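Local coordinates for protein carboxylesterase (Uncultured bacterium, PDB 5GMX) that hydrolyses carboxylic esters as a family VIII carboxylesterase of the beta-lactamase clan and also acts on oxyimino cephalosporins, at residues N199-G204 and R273-V278; V172-T177 and G184-E189; G346-A351 and R378-A383; P13-V18 and F36-E41. All coordinates share one frame; numbering follows the deposited sequence.

Overall arrangement
Along the chain the order is contact 4, contact 2, contact 1 and contact 3, each closing before the next opens. Contacts 3 and 4 lie side by side, centres about 11 Å apart, where helices 374-385 and 16-27 pack on the seven-stranded antiparallel sheet. Contact 1 lies about 16 Å from contact 3 and 18 Å from contact 4 between centres; its helix 272-283 touches the same sheet through Ile275 and Ala276. Contact 2 belongs to the helical part, about 16 Å from contact 1 and 32 Å from contact 4 between centres. Contact 1 thus lies between the sheet and the helical part of a beta-lactamase-like fold, its Tyr201 side chain about 10 Å from the bound ligand.

Contact 1 (N199-G204 and R273-V278); sequences NDYYIG and RGIAKV
Asp200 and Arg273 pair in a salt bridge where the loop residue just before strand 201-202, at one margin of the small three-stranded sheet of this beta-lactamase-like fold, meets the start of helix 272-283. Arg273 NE gives the strong bond, 2.6 Å to Asp200 OD2 with an N-H...O angle of 157°. The acceptor lies in the guanidinium plane, yet the donor comes from above the carboxylate plane, since the two flat groups are turned 54° against each other. That twist goes with a weak second grip: Arg273 NH2 stands 3.3 Å from Asp200 OD1, and its bond to OD2 is equally long. A bend at chi3 (50°) in an otherwise extended chain turns the guanidinium back to the aspartate. NH1 forms a salt bridge with Asp47, and NH2, besides its weak bonds to the aspartate, donates to the carbonyl of Ser63. Asp200 OD1 in turn accepts from Asn271 ND2, and Asn271 OD1 takes the N-H of Gly274. With no side chain at Gly274, its CA comes within 3.7 Å of Asp200 CB, bringing the loop backbone close to the helix. Next along the chain, Tyr201 CE2 touches Ile275 CG1 at 3.9 Å, while its hydroxyl hydrogen-bonds with Thr69 and Thr73, which flank Ser71 and Tyr70 of the ligand pocket; the side chain is about 10 Å from the bound phenylmethanesulfonic acid. Lys277 NZ, also bonded to the Gly196 carbonyl, is tied to the aspartate through one water, 2.8 Å from NZ and 2.6 Å from Asp200 OD2.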
loop_
_atom_site.group_PDB
_atom_site.type_symbol
_atom_site.label_atom_id
_atom_site.label_comp_id
_atom_site.label_asym_id
_atom_site.label_seq_id
_atom_site.Cartn_x
_atom_site.Cartn_y
_atom_site.Cartn_z
ATOM N N ASN A 199 15.391 -2.643 3.672
ATOM C CA ASN A 199 15.832 -1.449 4.376
ATOM C C ASN A 199 15.075 -0.194 3.946
ATOM O O ASN A 199 15.328 0.889 4.471
ATOM C CB ASN A 199 17.332 -1.235 4.174
ATOM C CG ASN A 199 17.699 -1.074 2.711
ATOM O OD1 ASN A 199 17.157 -1.764 1.837
ATOM N ND2 ASN A 199 18.589 -0.129 2.428
ATOM N N ASP A 200 14.154 -0.328 2.993
ATOM C CA ASP A 200 13.480 0.844 2.447
ATOM C C ASP A 200 11.942 0.757 2.531
ATOM O O ASP A 200 11.243 1.613 1.987
ATOM C CB ASP A 200 13.904 1.082 0.994
ATOM C CG ASP A 200 15.267 1.781 0.879
ATOM O OD1 ASP A 200 15.604 2.633 1.743
ATOM O OD2 ASP A 200 15.996 1.496 -0.097
ATOM N N TYR A 201 11.423 -0.272 3.194
ATOM C CA TYR A 201 9.990 -0.330 3.506
ATOM C C TYR A 201 9.717 -1.210 4.723
ATOM O O TYR A 201 10.055 -2.397 4.739
ATOM C CB TYR A 201 9.169 -0.835 2.310
ATOM C CG TYR A 201 7.732 -0.365 2.375
ATOM C CD1 TYR A 201 6.802 -1.000 3.185
ATOM C CD2 TYR A 201 7.316 0.727 1.649
ATOM C CE1 TYR A 201 5.488 -0.555 3.263
ATOM C CE2 TYR A 201 6.004 1.180 1.718
ATOM C CZ TYR A 201 5.095 0.538 2.519
ATOM O OH TYR A 201 3.790 1.008 2.567
ATOM N N TYR A 202 9.070 -0.623 5.723
ATOM C CA TYR A 202 8.783 -1.301 6.982
ATOM C C TYR A 202 7.295 -1.241 7.340
ATOM O O TYR A 202 6.641 -0.221 7.148
ATOM C CB TYR A 202 9.574 -0.672 8.136
ATOM C CG TYR A 202 11.078 -0.662 7.980
ATOM C CD1 TYR A 202 11.711 0.295 7.194
ATOM C CD2 TYR A 202 11.873 -1.589 8.651
ATOM C CE1 TYR A 202 13.095 0.305 7.057
ATOM C CE2 TYR A 202 13.252 -1.574 8.527
ATOM C CZ TYR A 202 13.855 -0.629 7.729
ATOM O OH TYR A 202 15.233 -0.605 7.605
ATOM N N ILE A 203 6.778 -2.337 7.876
ATOM C CA ILE A 203 5.491 -2.319 8.550
ATOM C C ILE A 203 5.771 -2.668 9.997
ATOM O O ILE A 203 6.029 -3.828 10.324
ATOM C CB ILE A 203 4.486 -3.295 7.922
ATOM C CG1 ILE A 203 4.300 -2.973 6.434
ATOM C CG2 ILE A 203 3.144 -3.220 8.659
ATOM C CD1 ILE A 203 3.550 -4.040 5.663
ATOM N N GLY A 204 5.759 -1.652 10.854
ATOM C CA GLY A 204 6.308 -1.784 12.191
ATOM C C GLY A 204 7.769 -1.381 12.111
ATOM O O GLY A 204 8.619 -2.182 11.724
ATOM N N ARG A 273 12.096 4.179 -3.466
ATOM C CA ARG A 273 12.948 3.060 -3.866
ATOM C C ARG A 273 12.398 1.710 -3.393
ATOM O O ARG A 273 12.365 0.753 -4.167
ATOM C CB ARG A 273 14.377 3.253 -3.343
ATOM C CG ARG A 273 15.343 2.139 -3.758
ATOM C CD ARG A 273 16.796 2.503 -3.445
ATOM N NE ARG A 273 16.927 2.953 -2.072
ATOM C CZ ARG A 273 17.222 4.197 -1.708
ATOM N NH1 ARG A 273 17.454 5.134 -2.621
ATOM N NH2 ARG A 273 17.290 4.501 -0.422
ATOM N N GLY A 274 11.966 1.629 -2.134
ATOM C CA GLY A 274 11.415 0.386 -1.606
ATOM C C GLY A 274 10.162 -0.050 -2.355
ATOM O O GLY A 274 10.017 -1.225 -2.772
ATOM N N ILE A 275 9.270 0.919 -2.555
ATOM C CA ILE A 275 8.020 0.700 -3.274
ATOM C C ILE A 275 8.287 0.217 -4.693
ATOM O O ILE A 275 7.689 -0.762 -5.158
ATOM C CB ILE A 275 7.175 1.985 -3.323
ATOM C CG1 ILE A 275 6.824 2.446 -1.909
ATOM C CG2 ILE A 275 5.917 1.777 -4.146
ATOM C CD1 ILE A 275 6.217 3.847 -1.866
ATOM N N ALA A 276 9.200 0.909 -5.371
ATOM C CA ALA A 276 9.519 0.585 -6.752
ATOM C C ALA A 276 10.183 -0.777 -6.866
ATOM O O ALA A 276 10.064 -1.429 -7.893
ATOM C CB ALA A 276 10.423 1.647 -7.355
ATOM N N LYS A 277 10.921 -1.184 -5.840
ATOM C CA LYS A 277 11.531 -2.506 -5.867
ATOM C C LYS A 277 10.472 -3.595 -5.777
ATOM O O LYS A 277 10.523 -4.567 -6.536
ATOM C CB LYS A 277 12.547 -2.672 -4.735
ATOM C CG LYS A 277 13.903 -2.049 -5.054
ATOM C CD LYS A 277 14.902 -2.239 -3.925
ATOM C CE LYS A 277 16.222 -1.527 -4.280
ATOM N NZ LYS A 277 17.287 -1.810 -3.281
ATOM N N VAL A 278 9.518 -3.441 -4.856
ATOM C CA VAL A 278 8.469 -4.464 -4.754
ATOM C C VAL A 278 7.630 -4.526 -6.041
ATOM O O VAL A 278 7.429 -5.611 -6.627
ATOM C CB VAL A 278 7.555 -4.229 -3.540
ATOM C CG1 VAL A 278 6.467 -5.301 -3.475
ATOM C CG2 VAL A 278 8.380 -4.240 -2.262
HETATM O O HOH W 1 16.130 -0.949 -0.885
#

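Contact 2 (V172-T177 and G184-E189); sequences VARRVT and GQLFAE
Thr177 OG1 lies 2.9 Å from Ala173 O and 3.2 Å from Arg174 O, and Leu186 brings a methyl against this polar cluster from the next helix: CD1 comes within 3.7 Å of the hydroxyl oxygen. A chi1 of 53° sets OG1 between the backbone N and the carbonyl carbon, turned back to the carbonyls one turn earlier. Leu186 CD1 also lies 3.9 Å from Ala173 O and 4.1 Å from Ala173 CB, so a single methyl meets both an apolar and a polar surface. The other branch, CD2, passes beside Thr177 CG2 at 4.2 Å, the two side chains running alongside each other in opposite senses. Two helices consecutive in the chain, 165-175 and 183-192, joined by a short loop, pack through Leu186 in the helical part of the beta-lactamase-like fold. Helix 72-86, which begins just after Ser71 of the ligand pocket, lines the same region. Its Leu84 touches both Ala173 and Thr177, while Phe187, one residue on from Leu186, rests on Met76 and Val80. Arg174 is more distant, its backbone N 4.3 Å from Leu186 CD1, and sends its NH1 into a salt bridge with Glu171.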
loop_
_atom_site.group_PDB
_atom_site.type_symbol
_atom_site.label_atom_id
_atom_site.label_comp_id
_atom_site.label_asym_id
_atom_site.label_seq_id
_atom_site.Cartn_x
_atom_site.Cartn_y
_atom_site.Cartn_z
ATOM N N VAL A 172 -5.383 -13.212 8.197
ATOM C CA VAL A 172 -5.422 -14.429 7.382
ATOM C C VAL A 172 -3.999 -14.958 7.136
ATOM O O VAL A 172 -3.694 -16.169 7.347
ATOM C CB VAL A 172 -6.126 -14.186 6.042
ATOM C CG1 VAL A 172 -5.992 -15.402 5.131
ATOM C CG2 VAL A 172 -7.590 -13.863 6.284
ATOM N N ALA A 173 -3.125 -14.028 6.744
ATOM C CA ALA A 173 -1.717 -14.354 6.513
ATOM C C ALA A 173 -1.049 -15.013 7.720
ATOM O O ALA A 173 -0.303 -15.980 7.567
ATOM C CB ALA A 173 -0.947 -13.095 6.119
ATOM N N ARG A 174 -1.324 -14.483 8.909
ATOM C CA ARG A 174 -0.740 -14.988 10.140
ATOM C C ARG A 174 -1.300 -16.353 10.476
ATOM O O ARG A 174 -0.574 -17.211 10.972
ATOM C CB ARG A 174 -0.994 -14.026 11.307
ATOM C CG ARG A 174 -0.269 -12.701 11.218
ATOM C CD ARG A 174 -0.476 -11.865 12.480
ATOM N NE ARG A 174 0.135 -12.462 13.666
ATOM C CZ ARG A 174 -0.546 -12.936 14.708
ATOM N NH1 ARG A 174 -1.871 -12.884 14.718
ATOM N NH2 ARG A 174 0.098 -13.460 15.748
ATOM N N ARG A 175 -2.591 -16.553 10.217
ATOM C CA ARG A 175 -3.218 -17.828 10.558
ATOM C C ARG A 175 -2.677 -18.974 9.721
ATOM O O ARG A 175 -2.482 -20.075 10.247
ATOM C CB ARG A 175 -4.740 -17.781 10.400
ATOM C CG ARG A 175 -5.465 -16.871 11.372
ATOM C CD ARG A 175 -5.409 -17.374 12.796
ATOM N NE ARG A 175 -6.040 -16.420 13.708
ATOM C CZ ARG A 175 -7.055 -16.712 14.514
ATOM N NH1 ARG A 175 -7.551 -17.947 14.543
ATOM N NH2 ARG A 175 -7.561 -15.776 15.305
ATOM N N VAL A 176 -2.423 -18.744 8.430
ATOM C CA VAL A 176 -1.920 -19.870 7.630
ATOM C C VAL A 176 -0.421 -20.107 7.814
ATOM O O VAL A 176 0.133 -21.064 7.264
ATOM C CB VAL A 176 -2.202 -19.701 6.121
ATOM C CG1 VAL A 176 -3.692 -19.480 5.890
ATOM C CG2 VAL A 176 -1.374 -18.573 5.525
ATOM N N THR A 177 0.241 -19.228 8.561
ATOM C CA THR A 177 1.637 -19.456 8.929
ATOM C C THR A 177 1.758 -19.712 10.442
ATOM O O THR A 177 2.801 -19.470 11.046
ATOM C CB THR A 177 2.544 -18.271 8.519
ATOM O OG1 THR A 177 2.012 -17.052 9.046
ATOM C CG2 THR A 177 2.631 -18.162 6.996
ATOM N N GLY A 184 4.137 -7.689 9.640
ATOM C CA GLY A 184 5.357 -6.969 9.317
ATOM C C GLY A 184 6.569 -7.862 9.067
ATOM O O GLY A 184 7.373 -7.603 8.161
ATOM N N GLN A 185 6.711 -8.912 9.869
ATOM C CA GLN A 185 7.828 -9.837 9.705
ATOM C C GLN A 185 7.631 -10.744 8.494
ATOM O O GLN A 185 8.600 -11.159 7.866
ATOM C CB GLN A 185 8.038 -10.675 10.961
ATOM C CG GLN A 185 8.289 -9.875 12.216
ATOM C CD GLN A 185 8.186 -10.746 13.460
ATOM O OE1 GLN A 185 8.744 -11.847 13.508
ATOM N NE2 GLN A 185 7.447 -10.268 14.464
ATOM N N LEU A 186 6.387 -11.101 8.204
ATOM C CA LEU A 186 6.092 -11.859 6.992
ATOM C C LEU A 186 6.424 -11.023 5.759
ATOM O O LEU A 186 6.986 -11.532 4.795
ATOM C CB LEU A 186 4.635 -12.298 6.965
ATOM C CG LEU A 186 4.247 -13.414 7.918
ATOM C CD1 LEU A 186 2.721 -13.557 7.972
ATOM C CD2 LEU A 186 4.912 -14.720 7.464
ATOM N N PHE A 187 6.088 -9.737 5.797
ATOM C CA PHE A 187 6.444 -8.848 4.693
ATOM C C PHE A 187 7.974 -8.722 4.573
ATOM O O PHE A 187 8.528 -8.820 3.479
ATOM C CB PHE A 187 5.802 -7.469 4.864
ATOM C CG PHE A 187 6.253 -6.468 3.835
ATOM C CD1 PHE A 187 5.699 -6.461 2.563
ATOM C CD2 PHE A 187 7.238 -5.539 4.138
ATOM C CE1 PHE A 187 6.119 -5.542 1.616
ATOM C CE2 PHE A 187 7.665 -4.622 3.198
ATOM C CZ PHE A 187 7.106 -4.622 1.933
ATOM N N ALA A 188 8.649 -8.511 5.695
ATOM C CA ALA A 188 10.114 -8.452 5.695
ATOM C C ALA A 188 10.738 -9.703 5.081
ATOM O O ALA A 188 11.587 -9.602 4.199
ATOM C CB ALA A 188 10.646 -8.261 7.112
ATOM N N GLU A 189 10.300 -10.877 5.531
ATOM C CA GLU A 189 10.963 -12.130 5.166
ATOM C C GLU A 189 10.586 -12.662 3.792
ATOM O O GLU A 189 11.417 -13.247 3.101
ATOM C CB GLU A 189 10.688 -13.209 6.227
ATOM C CG GLU A 189 11.468 -12.981 7.531
ATOM C CD GLU A 189 11.103 -13.952 8.647
ATOM O OE1 GLU A 189 10.221 -14.813 8.432
ATOM O OE2 GLU A 189 11.695 -13.845 9.747
#

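Contact 3 (G346-A351 and R378-A383); sequences GSFGFA and RLIEAA
Ile380 reaches from helix 374-385 to two phenylalanines of strand 348-352, and its CG1-CD1 branch does the touching. CB stays back, 5.0 Å from Phe350 CE2. At the branch, chi1 of -71° turns CG1 away from the carbonyl carbon and onto Phe350, where it lies 3.8 Å from CE2 and 4.1 Å from CZ, approaching the ring obliquely. The other branch, CG2, remains at 4.6 Å from Phe350 CZ. An extended chi2 (167°) then carries the tip, CD1, along the strand: it still touches Phe350 CE2 at 3.9 Å and also comes to 4.3 Å from Phe348 CE2. One isoleucine thereby spans residues two apart on the strand. The arrangement is the helix-on-sheet layering of the alpha/beta part of the beta-lactamase fold, in which the C-terminal helix packs across one face of the seven-stranded antiparallel sheet. Phe348 and Phe350 project from that face, whereas Gly349 between them meets Ile275 of helix 272-283 on the opposite face. Both phenylalanines keep CG between the backbone N and the carbonyl carbon, and the rings come together, Phe348 CD2 lying in the plane of the Phe350 ring at its edge. Met359 of the neighbouring strand packs on both Phe350 and Ile380, and the Tyr332 ring meets that of Phe350 with planes about 15° apart. The start of the segment lies nearer the ligand pocket, with Ser347 OG hydrogen-bonded to Thr72 OG1, one residue beyond Ser71.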
loop_
_atom_site.group_PDB
_atom_site.type_symbol
_atom_site.label_atom_id
_atom_site.label_comp_id
_atom_site.label_asym_id
_atom_site.label_seq_id
_atom_site.Cartn_x
_atom_site.Cartn_y
_atom_site.Cartn_z
ATOM N N GLY A 346 -0.664 11.620 -1.556
ATOM C CA GLY A 346 -0.025 11.555 -2.860
ATOM C C GLY A 346 0.917 10.390 -3.136
ATOM O O GLY A 346 1.263 10.155 -4.298
ATOM N N SER A 347 1.334 9.646 -2.113
ATOM C CA SER A 347 2.233 8.520 -2.380
ATOM C C SER A 347 1.518 7.451 -3.190
ATOM O O SER A 347 0.292 7.370 -3.167
ATOM C CB SER A 347 2.794 7.920 -1.085
ATOM O OG SER A 347 1.792 7.233 -0.359
ATOM N N PHE A 348 2.279 6.645 -3.927
ATOM C CA PHE A 348 1.669 5.529 -4.647
ATOM C C PHE A 348 2.723 4.564 -5.136
ATOM O O PHE A 348 3.916 4.872 -5.157
ATOM C CB PHE A 348 0.834 6.013 -5.842
ATOM C CG PHE A 348 1.655 6.613 -6.937
ATOM C CD1 PHE A 348 2.011 7.946 -6.898
ATOM C CD2 PHE A 348 2.101 5.834 -7.999
ATOM C CE1 PHE A 348 2.783 8.495 -7.902
ATOM C CE2 PHE A 348 2.878 6.384 -9.004
ATOM C CZ PHE A 348 3.213 7.716 -8.957
ATOM N N GLY A 349 2.264 3.392 -5.547
ATOM C CA GLY A 349 3.125 2.463 -6.241
ATOM C C GLY A 349 2.288 1.675 -7.217
ATOM O O GLY A 349 1.099 1.435 -6.945
ATOM N N PHE A 350 2.870 1.299 -8.355
ATOM C CA PHE A 350 2.159 0.379 -9.248
ATOM C C PHE A 350 3.071 -0.438 -10.157
ATOM O O PHE A 350 4.258 -0.141 -10.336
ATOM C CB PHE A 350 1.116 1.134 -10.099
ATOM C CG PHE A 350 1.706 1.991 -11.173
ATOM C CD1 PHE A 350 1.938 1.470 -12.442
ATOM C CD2 PHE A 350 2.033 3.314 -10.917
ATOM C CE1 PHE A 350 2.488 2.260 -13.444
ATOM C CE2 PHE A 350 2.592 4.114 -11.911
ATOM C CZ PHE A 350 2.818 3.582 -13.177
ATOM N N ALA A 351 2.489 -1.494 -10.706
ATOM C CA ALA A 351 3.158 -2.408 -11.611
ATOM C C ALA A 351 2.416 -2.511 -12.941
ATOM O O ALA A 351 1.179 -2.530 -12.984
ATOM C CB ALA A 351 3.286 -3.777 -10.973
ATOM N N ARG A 378 2.463 13.625 -13.709
ATOM C CA ARG A 378 3.628 14.134 -14.425
ATOM C C ARG A 378 4.728 13.087 -14.525
ATOM O O ARG A 378 5.320 12.877 -15.602
ATOM C CB ARG A 378 4.167 15.388 -13.731
ATOM C CG ARG A 378 5.226 16.131 -14.515
ATOM C CD ARG A 378 5.622 17.423 -13.805
ATOM N NE ARG A 378 6.010 18.471 -14.747
ATOM C CZ ARG A 378 6.028 19.770 -14.452
ATOM N NH1 ARG A 378 5.676 20.179 -13.240
ATOM N NH2 ARG A 378 6.394 20.660 -15.368
ATOM N N LEU A 379 5.020 12.452 -13.391
ATOM C CA LEU A 379 6.062 11.425 -13.366
ATOM C C LEU A 379 5.731 10.237 -14.261
ATOM O O LEU A 379 6.618 9.691 -14.938
ATOM C CB LEU A 379 6.292 10.951 -11.936
ATOM C CG LEU A 379 6.930 12.007 -11.039
ATOM C CD1 LEU A 379 6.775 11.608 -9.581
ATOM C CD2 LEU A 379 8.398 12.180 -11.400
ATOM N N ILE A 380 4.466 9.815 -14.223
ATOM C CA ILE A 380 3.982 8.698 -15.032
ATOM C C ILE A 380 4.067 9.016 -16.527
ATOM O O ILE A 380 4.537 8.190 -17.334
ATOM C CB ILE A 380 2.521 8.322 -14.671
ATOM C CG1 ILE A 380 2.456 7.668 -13.287
ATOM C CG2 ILE A 380 1.946 7.363 -15.688
ATOM C CD1 ILE A 380 1.044 7.550 -12.724
ATOM N N GLU A 381 3.629 10.215 -16.902
ATOM C CA GLU A 381 3.696 10.589 -18.309
ATOM C C GLU A 381 5.154 10.605 -18.789
ATOM O O GLU A 381 5.486 10.054 -19.860
ATOM C CB GLU A 381 3.036 11.952 -18.551
ATOM C CG GLU A 381 2.637 12.154 -20.017
ATOM C CD GLU A 381 2.496 13.615 -20.417
ATOM O OE1 GLU A 381 1.858 14.383 -19.663
ATOM O OE2 GLU A 381 3.011 13.992 -21.498
ATOM N N ALA A 382 6.028 11.204 -17.982
ATOM C CA ALA A 382 7.446 11.264 -18.340
ATOM C C ALA A 382 8.012 9.864 -18.513
ATOM O O ALA A 382 8.705 9.586 -19.481
ATOM C CB ALA A 382 8.231 12.029 -17.296
ATOM N N ALA A 383 7.700 8.985 -17.566
ATOM C CA ALA A 383 8.208 7.625 -17.590
ATOM C C ALA A 383 7.783 6.879 -18.844
ATOM O O ALA A 383 8.584 6.149 -19.426
ATOM C CB ALA A 383 7.754 6.874 -16.361
#

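Contact 4 (P13-V18 and F36-E41); sequences PEFTKV and FGLAIE
Phe15, at the N-cap position of helix 16-27, and Val18 in its first turn press on Phe36, Leu38 and Ile40 of strand 33-40, an N-terminal helix packed on the large antiparallel sheet of the beta-lactamase fold. The three strand residues alternate with Gly37 and Ala39, which puts their side chains on the helix side of the sheet. The tight part is wholly apolar. Leu38 CD2 sits over one face of the Phe15 ring in a CH-pi contact, 4.0 Å from the centroid and 29° off the normal, the two side chains crossing at about a right angle. Farther along the same ring, CZ meets Ile40 CG1 at 3.6 Å, obliquely. Val18 makes the closest approach: with chi1 at -179°, CG1 stands anti to the backbone N and comes to 3.4 Å from Phe36 CE1. Leu379 and Ala383 of helix 374-385 pack on Phe36 and Val18, and Val45 and Val46 of the adjacent strand 43-51 on Phe15. The contrast lies on the other side of the helix start, where Pro13, Glu14, Thr16 and Lys17 are exposed to solvent and do not reach the strand. Ile40 marks the change between the two, being partly exposed at the end of the strand. On the solvent side the chain is held by its own polar groups: Pro13 O takes the backbone N-H of Thr16 at 3.0 Å and also the hydroxyl of Thr16, whose OG1, at a short 2.5 Å, lies in the carbonyl plane on a lone pair.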
loop_
_atom_site.group_PDB
_atom_site.type_symbol
_atom_site.label_atom_id
_atom_site.label_comp_id
_atom_site.label_asym_id
_atom_site.label_seq_id
_atom_site.Cartn_x
_atom_site.Cartn_y
_atom_site.Cartn_z
ATOM N N PRO A 13 20.409 7.281 -18.441
ATOM C CA PRO A 13 20.323 8.278 -19.514
ATOM C C PRO A 13 18.967 8.306 -20.220
ATOM O O PRO A 13 18.337 9.365 -20.313
ATOM C CB PRO A 13 21.429 7.837 -20.475
ATOM C CG PRO A 13 22.458 7.238 -19.577
ATOM C CD PRO A 13 21.697 6.565 -18.460
ATOM N N GLU A 14 18.497 7.146 -20.662
ATOM C CA GLU A 14 17.250 7.069 -21.415
ATOM C C GLU A 14 16.039 7.525 -20.597
ATOM O O GLU A 14 14.963 7.735 -21.152
ATOM C CB GLU A 14 17.013 5.642 -21.920
ATOM C CG GLU A 14 16.920 4.589 -20.821
ATOM C CD GLU A 14 18.266 4.016 -20.389
ATOM O OE1 GLU A 14 18.268 2.888 -19.841
ATOM O OE2 GLU A 14 19.308 4.691 -20.568
ATOM N N PHE A 15 16.211 7.714 -19.292
ATOM C CA PHE A 15 15.088 8.137 -18.459
ATOM C C PHE A 15 15.253 9.547 -17.917
ATOM O O PHE A 15 14.594 9.918 -16.944
ATOM C CB PHE A 15 14.877 7.155 -17.301
ATOM C CG PHE A 15 14.262 5.863 -17.725
ATOM C CD1 PHE A 15 12.912 5.793 -18.008
ATOM C CD2 PHE A 15 15.033 4.726 -17.872
ATOM C CE1 PHE A 15 12.336 4.607 -18.421
ATOM C CE2 PHE A 15 14.463 3.535 -18.280
ATOM C CZ PHE A 15 13.115 3.477 -18.557
ATOM N N THR A 16 16.102 10.336 -18.577
ATOM C CA THR A 16 16.379 11.713 -18.156
ATOM C C THR A 16 15.122 12.561 -17.992
ATOM O O THR A 16 15.031 13.364 -17.058
ATOM C CB THR A 16 17.312 12.426 -19.173
ATOM O OG1 THR A 16 18.521 11.679 -19.312
ATOM C CG2 THR A 16 17.648 13.845 -18.724
ATOM N N LYS A 17 14.147 12.367 -18.878
ATOM C CA LYS A 17 12.890 13.104 -18.801
ATOM C C LYS A 17 12.230 12.917 -17.433
ATOM O O LYS A 17 11.739 13.879 -16.827
ATOM C CB LYS A 17 11.945 12.676 -19.928
ATOM C CG LYS A 17 12.443 13.102 -21.313
ATOM C CD LYS A 17 11.565 12.569 -22.438
ATOM C CE LYS A 17 12.366 12.424 -23.734
ATOM N NZ LYS A 17 12.924 13.717 -24.241
ATOM N N VAL A 18 12.258 11.685 -16.932
ATOM C CA VAL A 18 11.684 11.397 -15.624
ATOM C C VAL A 18 12.362 12.263 -14.577
ATOM O O VAL A 18 11.684 12.924 -13.776
ATOM C CB VAL A 18 11.829 9.918 -15.241
ATOM C CG1 VAL A 18 11.195 9.658 -13.875
ATOM C CG2 VAL A 18 11.209 9.038 -16.310
ATOM N N PHE A 36 11.548 8.994 -5.290
ATOM C CA PHE A 36 10.966 8.357 -6.456
ATOM C C PHE A 36 11.825 7.183 -6.927
ATOM O O PHE A 36 13.057 7.272 -6.978
ATOM C CB PHE A 36 10.796 9.374 -7.591
ATOM C CG PHE A 36 10.298 8.767 -8.872
ATOM C CD1 PHE A 36 11.189 8.369 -9.860
ATOM C CD2 PHE A 36 8.947 8.554 -9.072
ATOM C CE1 PHE A 36 10.735 7.779 -11.026
ATOM C CE2 PHE A 36 8.484 7.974 -10.243
ATOM C CZ PHE A 36 9.374 7.595 -11.222
ATOM N N GLY A 37 11.174 6.094 -7.306
ATOM C CA GLY A 37 11.872 4.958 -7.876
ATOM C C GLY A 37 11.177 4.451 -9.128
ATOM O O GLY A 37 9.954 4.572 -9.283
ATOM N N LEU A 38 11.974 3.901 -10.038
ATOM C CA LEU A 38 11.458 3.290 -11.246
ATOM C C LEU A 38 12.288 2.060 -11.591
ATOM O O LEU A 38 13.520 2.125 -11.707
ATOM C CB LEU A 38 11.453 4.289 -12.409
ATOM C CG LEU A 38 10.949 3.785 -13.774
ATOM C CD1 LEU A 38 9.453 3.574 -13.772
ATOM C CD2 LEU A 38 11.330 4.738 -14.906
ATOM N N ALA A 39 11.608 0.927 -11.719
ATOM C CA ALA A 39 12.236 -0.325 -12.102
ATOM C C ALA A 39 11.756 -0.750 -13.481
ATOM O O ALA A 39 10.571 -0.648 -13.800
ATOM C CB ALA A 39 11.952 -1.416 -11.076
ATOM N N ILE A 40 12.695 -1.200 -14.303
ATOM C CA ILE A 40 12.399 -1.718 -15.627
ATOM C C ILE A 40 13.053 -3.090 -15.771
ATOM O O ILE A 40 14.244 -3.260 -15.466
ATOM C CB ILE A 40 12.898 -0.767 -16.747
ATOM C CG1 ILE A 40 12.191 0.584 -16.659
ATOM C CG2 ILE A 40 12.630 -1.363 -18.129
ATOM C CD1 ILE A 40 10.722 0.519 -17.054
ATOM N N GLU A 41 12.253 -4.065 -16.192
ATOM C CA GLU A 41 12.728 -5.417 -16.468
ATOM C C GLU A 41 13.565 -5.999 -15.336
ATOM O O GLU A 41 14.578 -6.637 -15.577
ATOM C CB GLU A 41 13.526 -5.432 -17.777
ATOM C CG GLU A 41 12.665 -5.147 -19.003
ATOM C CD GLU A 41 13.419 -5.252 -20.324
ATOM O OE1 GLU A 41 14.533 -5.827 -20.346
ATOM O OE2 GLU A 41 12.878 -4.775 -21.349
#